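Local coordinates for Alpha/beta hydrolase fold-3 domain-containing protein (PDB 2QRU) that is of unknown function but has the alpha/beta hydrolase fold and probably hydrolyses a substrate not yet identified, at residues Gln116-Asn121 and Leu207-Pro212; Tyr173-Tyr178 and Pro186-Leu191; Leu202-Leu207 and Ser229-Arg234. All blocks are in the same frame, centred on the assembly; numbering follows the deposited sequence. Where two conformers were deposited one is given.

Contact 1: Gln116-Asn121 and Leu207-Pro212; sequences QLQTLN and LKTFPP
Gln118, in the last turn of helix 105-119, and Phe210, in the loop leaving helix 204-208, are the residues whose backbones come nearest, with CA atoms 8.7 Å apart; the Gln118 side chain spans the gap. Both segments belong to the alpha/beta hydrolase fold, whose helices flank a mostly parallel sheet. Helix 105-119 follows the turn that carries the probable nucleophile, and here its far end closes in a Schellman motif, with Asn121 at positive phi and Leu122 N bonded to Leu117 O. In the other segment, Phe210 N bonds back to Leu207 O, after which Pro211 and Pro212 lead into strand 213-218; Pro212 already pairs through its backbone with Leu127 of the neighbouring strand.

The reach across is made by Gln118. With CG anti to the carbonyl carbon (chi1 -73°) and the chain extended beyond it, the amide arrives beside Thr209 and at the edge of Phe210. Gln118 NE2 donates to Thr209 OG1 over 2.9 Å, at an N-H...O angle of 155°, and the hydroxyl oxygen lies close to the amide plane. That oxygen is held twice, since it also bonds to Thr206 O; as the carbonyl can only accept, the hydroxyl gives its proton there and takes one from the glutamine, which fixes its rotation. The Phe210 ring packs against helix 105-119, touching Leu111, Thr114 and Lys115, while Leu207 CA sits 4.2 Å above one face, toward the rim. The amide and ring planes are turned 75° apart. With NE2 committed to the threonine, the amide's other end faces the phenylalanine: Gln118 OE1 lies at the ring edge, near its plane, 3.4 Å from Phe210 CE1.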
loop_
_atom_site.group_PDB
_atom_site.type_symbol
_atom_site.label_atom_id
_atom_site.label_comp_id
_atom_site.label_asym_id
_atom_site.label_seq_id
_atom_site.Cartn_x
_atom_site.Cartn_y
_atom_site.Cartn_z
ATOM N N GLN A 116 -10.086 4.188 9.678
ATOM C CA GLN A 116 -10.163 5.598 10.100
ATOM C C GLN A 116 -11.181 6.406 9.312
ATOM O O GLN A 116 -11.900 7.236 9.899
ATOM C CB GLN A 116 -8.794 6.257 10.041
ATOM C CG GLN A 116 -7.863 5.684 11.047
ATOM C CD GLN A 116 -8.502 5.631 12.445
ATOM O OE1 GLN A 116 -9.049 6.629 12.936
ATOM N NE2 GLN A 116 -8.435 4.460 13.084
ATOM N N LEU A 117 -11.233 6.178 8.003
ATOM C CA LEU A 117 -12.209 6.838 7.110
ATOM C C LEU A 117 -13.677 6.529 7.447
ATOM O O LEU A 117 -14.537 7.419 7.364
ATOM C CB LEU A 117 -11.917 6.564 5.638
ATOM C CG LEU A 117 -10.591 7.111 5.102
ATOM C CD1 LEU A 117 -10.490 6.849 3.595
ATOM C CD2 LEU A 117 -10.424 8.612 5.402
ATOM N N GLN A 118 -13.962 5.290 7.864
ATOM C CA GLN A 118 -15.306 4.967 8.363
ATOM C C GLN A 118 -15.762 5.931 9.444
ATOM O O GLN A 118 -16.942 6.284 9.501
ATOM C CB GLN A 118 -15.375 3.523 8.888
ATOM C CG GLN A 118 -15.365 2.489 7.784
ATOM C CD GLN A 118 -15.218 1.055 8.295
ATOM O OE1 GLN A 118 -14.334 0.756 9.081
ATOM N NE2 GLN A 118 -16.051 0.169 7.804
ATOM N N THR A 119 -14.843 6.381 10.300
ATOM C CA THR A 119 -15.195 7.264 11.402
ATOM C C THR A 119 -15.486 8.698 10.949
ATOM O O THR A 119 -16.149 9.470 11.650
ATOM C CB THR A 119 -14.101 7.321 12.505
ATOM O OG1 THR A 119 -13.019 8.158 12.072
ATOM C CG2 THR A 119 -13.588 5.929 12.853
ATOM N N LEU A 120 -14.972 9.041 9.782
ATOM C CA LEU A 120 -15.125 10.357 9.197
ATOM C C LEU A 120 -16.214 10.375 8.117
ATOM O O LEU A 120 -16.294 11.325 7.343
ATOM C CB LEU A 120 -13.794 10.788 8.589
ATOM C CG LEU A 120 -12.597 10.942 9.529
ATOM C CD1 LEU A 120 -11.322 11.031 8.695
ATOM C CD2 LEU A 120 -12.757 12.165 10.454
ATOM N N ASN A 121 -17.027 9.315 8.055
ATOM C CA ASN A 121 -18.056 9.159 7.009
ATOM C C ASN A 121 -17.540 9.200 5.572
ATOM O O ASN A 121 -18.156 9.826 4.701
ATOM C CB ASN A 121 -19.164 10.209 7.185
ATOM C CG ASN A 121 -20.106 9.864 8.295
ATOM O OD1 ASN A 121 -20.728 8.797 8.285
ATOM N ND2 ASN A 121 -20.229 10.761 9.267
ATOM N N LEU A 207 -12.736 -5.997 9.907
ATOM C CA LEU A 207 -12.690 -6.337 8.483
ATOM C C LEU A 207 -14.086 -6.631 7.957
ATOM O O LEU A 207 -14.391 -6.303 6.820
ATOM C CB LEU A 207 -11.779 -7.528 8.263
ATOM C CG LEU A 207 -10.278 -7.273 8.502
ATOM C CD1 LEU A 207 -9.537 -8.596 8.406
ATOM C CD2 LEU A 207 -9.664 -6.281 7.474
ATOM N N LYS A 208 -14.938 -7.232 8.791
ATOM C CA LYS A 208 -16.330 -7.557 8.398
ATOM C C LYS A 208 -17.173 -6.333 8.037
ATOM O O LYS A 208 -18.185 -6.473 7.363
ATOM C CB LYS A 208 -17.020 -8.402 9.479
ATOM C CG LYS A 208 -16.474 -9.807 9.478
ATOM C CD LYS A 208 -17.116 -10.662 10.575
ATOM C CE LYS A 208 -16.470 -12.039 10.541
ATOM N NZ LYS A 208 -17.045 -12.887 11.610
ATOM N N THR A 209 -16.761 -5.156 8.510
ATOM C CA THR A 209 -17.426 -3.889 8.190
ATOM C C THR A 209 -16.900 -3.193 6.908
ATOM O O THR A 209 -17.462 -2.149 6.501
ATOM C CB THR A 209 -17.305 -2.865 9.333
ATOM O OG1 THR A 209 -15.983 -2.318 9.367
ATOM C CG2 THR A 209 -17.674 -3.489 10.682
ATOM N N PHE A 210 -15.867 -3.765 6.289
ATOM C CA PHE A 210 -15.187 -3.100 5.173
ATOM C C PHE A 210 -15.943 -3.282 3.845
ATOM O O PHE A 210 -16.724 -4.253 3.689
ATOM C CB PHE A 210 -13.728 -3.630 5.034
ATOM C CG PHE A 210 -12.731 -2.942 5.948
ATOM C CD1 PHE A 210 -13.154 -2.199 7.059
ATOM C CD2 PHE A 210 -11.357 -3.080 5.711
ATOM C CE1 PHE A 210 -12.197 -1.585 7.917
ATOM C CE2 PHE A 210 -10.411 -2.481 6.555
ATOM C CZ PHE A 210 -10.828 -1.733 7.651
ATOM N N PRO A 211 -15.694 -2.378 2.881
ATOM C CA PRO A 211 -16.277 -2.509 1.547
ATOM C C PRO A 211 -15.568 -3.617 0.712
ATOM O O PRO A 211 -14.467 -4.041 1.075
ATOM C CB PRO A 211 -15.995 -1.144 0.896
ATOM C CG PRO A 211 -14.812 -0.601 1.567
ATOM C CD PRO A 211 -14.809 -1.192 2.986
ATOM N N PRO A 212 -16.164 -4.021 -0.436
ATOM C CA PRO A 212 -15.619 -5.157 -1.203
ATOM C C PRO A 212 -14.190 -4.990 -1.612
ATOM O O PRO A 212 -13.753 -3.894 -2.037
ATOM C CB PRO A 212 -16.510 -5.233 -2.443
ATOM C CG PRO A 212 -17.853 -4.698 -1.880
ATOM C CD PRO A 212 -17.379 -3.516 -1.067
#

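Contact 2: Tyr173-Tyr178 and Pro186-Leu191; sequences YLLYHY and PHFYGL
Tyr189 OH hydrogen-bonds to Gly37 O and, from the same place, stands at the edge of the Tyr176 ring, near its plane and 4.2 Å from Tyr176 CE1. The bond to Gly37 ties the end of helix 185-189 to the His-Gly-Gly-Gly loop, which in hydrolases of the hormone-sensitive lipase type forms the oxyanion hole. Tyr176 reaches this spot from helix 173-181 because its CG is anti to the backbone N (chi1 179°), which swings the ring round although its CB starts away from the other helix.

On another side of the pair, the contact is purely apolar. Leu175 CD1 lies 3.8 Å from Phe188 CE2, and Leu175 CG is nearly as close, at 3.9 Å; the leucine branch meets the phenylalanine obliquely. Phe188 starts out toward helix 173-181, and ring carbon CE2 makes the closest approach. Just beyond, Gly190 at positive phi ends helix 185-189 in a Schellman motif, Leu191 N bonding to Pro186 O over 3.0 Å.

All four touching side chains are buried. That of Tyr176 lies near, without touching, the predicted catalytic residues, and about 4 Å from a phosphate ion that probably came from the crystallisation liquor but may mark a pocket. The chemistry is thus divided: apolar Leu175-Phe188 packing joins the helices, while the Tyr189 hydroxyl bonds to the probable oxyanion loop.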
loop_
_atom_site.group_PDB
_atom_site.type_symbol
_atom_site.label_atom_id
_atom_site.label_comp_id
_atom_site.label_asym_id
_atom_site.label_seq_id
_atom_site.Cartn_x
_atom_site.Cartn_y
_atom_site.Cartn_z
ATOM N N TYR A 173 16.173 1.428 0.020
ATOM C CA TYR A 173 15.969 -0.028 -0.082
ATOM C C TYR A 173 16.888 -0.822 0.873
ATOM O O TYR A 173 16.442 -1.735 1.586
ATOM C CB TYR A 173 16.140 -0.483 -1.548
ATOM C CG TYR A 173 16.272 -1.977 -1.737
ATOM C CD1 TYR A 173 17.526 -2.599 -1.654
ATOM C CD2 TYR A 173 15.148 -2.770 -1.994
ATOM C CE1 TYR A 173 17.657 -3.968 -1.817
ATOM C CE2 TYR A 173 15.266 -4.140 -2.173
ATOM C CZ TYR A 173 16.517 -4.729 -2.083
ATOM O OH TYR A 173 16.644 -6.088 -2.247
ATOM N N LEU A 174 18.168 -0.461 0.905
ATOM C CA LEU A 174 19.117 -1.164 1.773
ATOM C C LEU A 174 18.833 -0.970 3.261
ATOM O O LEU A 174 19.143 -1.851 4.066
ATOM C CB LEU A 174 20.574 -0.769 1.460
ATOM C CG LEU A 174 21.126 -1.234 0.113
ATOM C CD1 LEU A 174 22.623 -1.035 -0.000
ATOM C CD2 LEU A 174 20.734 -2.686 -0.169
ATOM N N LEU A 175 18.278 0.183 3.626
ATOM C CA LEU A 175 18.004 0.465 5.038
ATOM C C LEU A 175 16.932 -0.498 5.537
ATOM O O LEU A 175 17.008 -1.033 6.651
ATOM C CB LEU A 175 17.564 1.921 5.232
ATOM C CG LEU A 175 17.394 2.405 6.683
ATOM C CD1 LEU A 175 18.705 2.393 7.458
ATOM C CD2 LEU A 175 16.780 3.796 6.690
ATOM N N TYR A 176 15.938 -0.715 4.684
ATOM C CA TYR A 176 14.876 -1.669 4.949
ATOM C C TYR A 176 15.448 -3.070 5.197
ATOM O O TYR A 176 15.191 -3.693 6.235
ATOM C CB TYR A 176 13.903 -1.669 3.768
ATOM C CG TYR A 176 12.764 -2.645 3.929
ATOM C CD1 TYR A 176 11.923 -2.587 5.041
ATOM C CD2 TYR A 176 12.532 -3.630 2.968
ATOM C CE1 TYR A 176 10.841 -3.495 5.185
ATOM C CE2 TYR A 176 11.491 -4.545 3.110
ATOM C CZ TYR A 176 10.650 -4.471 4.203
ATOM O OH TYR A 176 9.627 -5.388 4.298
ATOM N N HIS A 177 16.253 -3.557 4.259
ATOM C CA HIS A 177 16.781 -4.900 4.384
ATOM C C HIS A 177 17.803 -5.056 5.489
ATOM O O HIS A 177 17.874 -6.117 6.126
ATOM C CB HIS A 177 17.234 -5.427 3.038
ATOM C CG HIS A 177 16.086 -5.735 2.146
ATOM N ND1 HIS A 177 15.424 -6.940 2.188
ATOM C CD2 HIS A 177 15.421 -4.968 1.252
ATOM C CE1 HIS A 177 14.419 -6.918 1.333
ATOM N NE2 HIS A 177 14.398 -5.734 0.749
ATOM N N TYR A 178 18.561 -3.988 5.745
ATOM C CA TYR A 178 19.441 -3.919 6.903
ATOM C C TYR A 178 18.643 -4.089 8.206
ATOM O O TYR A 178 19.012 -4.899 9.060
ATOM C CB TYR A 178 20.211 -2.591 6.904
ATOM C CG TYR A 178 21.156 -2.417 8.079
ATOM C CD1 TYR A 178 22.415 -3.017 8.075
ATOM C CD2 TYR A 178 20.799 -1.642 9.182
ATOM C CE1 TYR A 178 23.297 -2.859 9.143
ATOM C CE2 TYR A 178 21.678 -1.477 10.266
ATOM C CZ TYR A 178 22.921 -2.088 10.233
ATOM O OH TYR A 178 23.795 -1.930 11.284
ATOM N N PRO A 186 11.050 -3.614 14.056
ATOM C CA PRO A 186 10.101 -3.055 15.020
ATOM C C PRO A 186 10.576 -1.740 15.626
ATOM O O PRO A 186 9.778 -0.818 15.778
ATOM C CB PRO A 186 9.987 -4.164 16.081
ATOM C CG PRO A 186 10.270 -5.416 15.291
ATOM C CD PRO A 186 11.421 -4.997 14.417
ATOM N N HIS A 187 11.866 -1.645 15.940
ATOM C CA HIS A 187 12.410 -0.427 16.535
ATOM C C HIS A 187 12.278 0.729 15.535
ATOM O O HIS A 187 11.877 1.838 15.911
ATOM C CB HIS A 187 13.866 -0.614 16.967
ATOM C CG HIS A 187 14.450 0.598 17.622
ATOM N ND1 HIS A 187 14.154 0.954 18.921
ATOM C CD2 HIS A 187 15.284 1.555 17.149
ATOM C CE1 HIS A 187 14.796 2.072 19.225
ATOM N NE2 HIS A 187 15.486 2.457 18.166
ATOM N N PHE A 188 12.598 0.456 14.274
ATOM C CA PHE A 188 12.483 1.470 13.219
ATOM C C PHE A 188 11.040 1.955 13.115
ATOM O O PHE A 188 10.787 3.138 12.920
ATOM C CB PHE A 188 12.970 0.932 11.868
ATOM C CG PHE A 188 14.462 1.057 11.661
ATOM C CD1 PHE A 188 15.329 1.256 12.743
ATOM C CD2 PHE A 188 15.003 0.950 10.384
ATOM C CE1 PHE A 188 16.709 1.367 12.549
ATOM C CE2 PHE A 188 16.388 1.055 10.185
ATOM C CZ PHE A 188 17.232 1.262 11.258
ATOM N N TYR A 189 10.096 1.024 13.241
ATOM C CA TYR A 189 8.663 1.341 13.156
ATOM C C TYR A 189 8.087 2.025 14.412
ATOM O O TYR A 189 6.992 2.585 14.371
ATOM C CB TYR A 189 7.884 0.047 12.956
ATOM C CG TYR A 189 7.921 -0.572 11.577
ATOM C CD1 TYR A 189 8.247 0.180 10.425
ATOM C CD2 TYR A 189 7.504 -1.913 11.417
ATOM C CE1 TYR A 189 8.214 -0.415 9.148
ATOM C CE2 TYR A 189 7.480 -2.508 10.174
ATOM C CZ TYR A 189 7.840 -1.749 9.040
ATOM O OH TYR A 189 7.781 -2.352 7.830
ATOM N N GLY A 190 8.814 1.978 15.526
ATOM C CA GLY A 190 8.277 2.493 16.804
ATOM C C GLY A 190 7.261 1.586 17.485
ATOM O O GLY A 190 6.458 2.043 18.331
ATOM N N LEU A 191 7.327 0.289 17.203
ATOM C CA LEU A 191 6.388 -0.673 17.834
ATOM C C LEU A 191 6.746 -0.924 19.312
ATOM O O LEU A 191 7.919 -0.906 19.663
ATOM C CB LEU A 191 6.385 -2.003 17.099
ATOM C CG LEU A 191 5.996 -1.883 15.618
ATOM C CD1 LEU A 191 5.973 -3.238 14.922
ATOM C CD2 LEU A 191 4.634 -1.233 15.518
#

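Contact 3: Leu202-Leu207 and Ser229-Arg234; sequences LSDETL and SKKIGR
The capped first turn of helix 204-208 meets helix 227-235 where Asp204 and Leu207 lie against Lys231. Ser203 is the N-cap: its OG accepts from Thr206 N at 3.0 Å, in a bond of 167°. One residue on, Asp204 turns its carboxylate across the lysine chain at about a right angle, so that OD1 rests 3.3 Å from Lys231 CD. The lysine leaves its helix with CG anti to the backbone N and bends at chi3 (70°), which brings the ammonium group to where two waters connect it to Leu202 O. Asp204 OD1 and Lys231 NZ are 3.9 Å apart, a long salt bridge, and water fills in for the direct bond: Lys231 NZ donates to water 2 at 2.7 Å, and this water is placed to donate to Asp204 OD1 and Leu202 O. Water 1 likewise joins Lys231 NZ to Leu202 O, though both waters have more acceptors in reach than protons. Nearer the lysine's backbone, buried Leu207 places CD1 4.0 Å from Lys231 CG. Helix 227-235 is the crossover between parallel strands 213-218 and 240-244, a beta-alpha-beta unit as in the sheet of alpha/beta hydrolases.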
loop_
_atom_site.group_PDB
_atom_site.type_symbol
_atom_site.label_atom_id
_atom_site.label_comp_id
_atom_site.label_asym_id
_atom_site.label_seq_id
_atom_site.Cartn_x
_atom_site.Cartn_y
_atom_site.Cartn_z
ATOM N N LEU A 202 -5.790 -5.178 12.738
ATOM C CA LEU A 202 -7.214 -5.088 12.431
ATOM C C LEU A 202 -7.875 -6.403 12.785
ATOM O O LEU A 202 -7.437 -7.468 12.326
ATOM C CB LEU A 202 -7.427 -4.759 10.951
ATOM C CG LEU A 202 -6.831 -3.402 10.552
ATOM C CD1 LEU A 202 -6.699 -3.330 9.039
ATOM C CD2 LEU A 202 -7.688 -2.267 11.098
ATOM N N SER A 203 -8.939 -6.322 13.587
ATOM C CA SER A 203 -9.710 -7.508 13.962
ATOM C C SER A 203 -10.582 -7.993 12.821
ATOM O O SER A 203 -10.929 -7.242 11.915
ATOM C CB SER A 203 -10.624 -7.212 15.166
ATOM O OG SER A 203 -11.550 -6.228 14.749
ATOM N N ASP A 204 -10.964 -9.261 12.887
ATOM C CA ASP A 204 -11.949 -9.793 11.962
ATOM C C ASP A 204 -13.236 -8.981 12.014
ATOM O O ASP A 204 -13.827 -8.697 10.967
ATOM C CB ASP A 204 -12.204 -11.292 12.221
ATOM C CG ASP A 204 -11.025 -12.181 11.803
ATOM O OD1 ASP A 204 -10.043 -11.682 11.215
ATOM O OD2 ASP A 204 -11.080 -13.410 12.064
ATOM N N GLU A 205 -13.671 -8.644 13.236
ATOM C CA GLU A 205 -14.827 -7.783 13.457
ATOM C C GLU A 205 -14.740 -6.570 12.538
ATOM O O GLU A 205 -15.640 -6.305 11.737
ATOM C CB GLU A 205 -14.861 -7.320 14.914
ATOM C CG GLU A 205 -16.106 -6.515 15.274
ATOM C CD GLU A 205 -16.301 -6.327 16.781
ATOM O OE1 GLU A 205 -17.427 -6.558 17.263
ATOM O OE2 GLU A 205 -15.337 -5.941 17.479
ATOM N N THR A 206 -13.639 -5.843 12.669
ATOM C CA THR A 206 -13.382 -4.648 11.864
ATOM C C THR A 206 -13.448 -4.953 10.350
ATOM O O THR A 206 -14.127 -4.252 9.584
ATOM C CB THR A 206 -12.037 -3.972 12.282
ATOM O OG1 THR A 206 -12.199 -3.417 13.601
ATOM C CG2 THR A 206 -11.621 -2.830 11.307
ATOM N N LEU A 207 -12.736 -5.997 9.907
ATOM C CA LEU A 207 -12.690 -6.337 8.483
ATOM C C LEU A 207 -14.086 -6.631 7.957
ATOM O O LEU A 207 -14.391 -6.303 6.820
ATOM C CB LEU A 207 -11.779 -7.528 8.263
ATOM C CG LEU A 207 -10.278 -7.273 8.502
ATOM C CD1 LEU A 207 -9.537 -8.596 8.406
ATOM C CD2 LEU A 207 -9.664 -6.281 7.474
ATOM N N SER A 229 -3.534 -12.187 2.718
ATOM C CA SER A 229 -4.386 -11.843 1.586
ATOM C C SER A 229 -5.594 -12.768 1.473
ATOM O O SER A 229 -6.636 -12.351 0.990
ATOM C CB SER A 229 -3.565 -11.784 0.287
ATOM O OG SER A 229 -2.691 -10.662 0.330
ATOM N N LYS A 230 -5.454 -14.019 1.898
ATOM C CA LYS A 230 -6.665 -14.894 1.983
ATOM C C LYS A 230 -7.685 -14.287 2.934
ATOM O O LYS A 230 -8.866 -14.191 2.593
ATOM C CB LYS A 230 -6.339 -16.296 2.506
ATOM C CG LYS A 230 -5.527 -17.080 1.505
ATOM C CD LYS A 230 -5.132 -18.403 2.108
ATOM C CE LYS A 230 -4.321 -19.225 1.156
ATOM N NZ LYS A 230 -3.671 -20.410 1.848
ATOM N N LYS A 231 -7.240 -13.909 4.141
ATOM C CA LYS A 231 -8.137 -13.318 5.121
ATOM C C LYS A 231 -8.775 -12.055 4.542
ATOM O O LYS A 231 -9.983 -11.827 4.674
ATOM C CB LYS A 231 -7.379 -13.002 6.429
ATOM C CG LYS A 231 -8.264 -12.285 7.457
ATOM C CD LYS A 231 -7.778 -12.468 8.888
ATOM C CE LYS A 231 -6.494 -11.701 9.111
ATOM N NZ LYS A 231 -6.193 -11.766 10.580
ATOM N N ILE A 232 -7.955 -11.211 3.920
ATOM C CA ILE A 232 -8.438 -9.948 3.378
ATOM C C ILE A 232 -9.509 -10.185 2.304
ATOM O O ILE A 232 -10.525 -9.464 2.278
ATOM C CB ILE A 232 -7.256 -9.076 2.831
ATOM C CG1 ILE A 232 -6.380 -8.572 3.979
ATOM C CG2 ILE A 232 -7.769 -7.882 2.042
ATOM C CD1 ILE A 232 -4.930 -8.184 3.494
ATOM N N GLY A 233 -9.327 -11.178 1.447
ATOM C CA GLY A 233 -10.314 -11.402 0.389
ATOM C C GLY A 233 -11.499 -12.264 0.783
ATOM O O GLY A 233 -12.448 -12.425 0.008
ATOM N N ARG A 234 -11.451 -12.830 1.991
ATOM C CA ARG A 234 -12.476 -13.805 2.427
ATOM C C ARG A 234 -13.262 -13.304 3.650
ATOM O O ARG A 234 -14.463 -13.567 3.795
ATOM C CB ARG A 234 -11.844 -15.181 2.683
ATOM C CG ARG A 234 -11.468 -15.854 1.388
ATOM C CD ARG A 234 -10.588 -17.063 1.610
ATOM N NE ARG A 234 -10.255 -17.697 0.337
ATOM C CZ ARG A 234 -9.388 -18.697 0.192
ATOM N NH1 ARG A 234 -8.726 -19.182 1.243
ATOM N NH2 ARG A 234 -9.184 -19.244 -1.013
HETATM O O HOH W 1 -5.035 -9.187 11.697
HETATM O O HOH W 2 -7.950 -10.091 11.699
#

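Contacts 1 and 3 share Leu207, which touches across only in contact 3; their centres are 12 Å apart. Contact 1 ties the loop leaving helix 204-208 to helix 105-119, while contact 3 ties the helix itself, through Asp204 and Leu207, to helix 227-235. Both are partly buried: contact 1 pairs an amide-hydroxyl bond with a carbonyl oxygen at a ring edge, and contact 3 joins charges through water and adds a leucine-lysine methylene touch. Contact 2 stands apart, its centre 29 Å from that of contact 1 and 25 Å from that of contact 3. It is buried, joins two helices near the probable active site, and relies on aromatic and aliphatic side chains, its polar anchor going to a loop outside the pair.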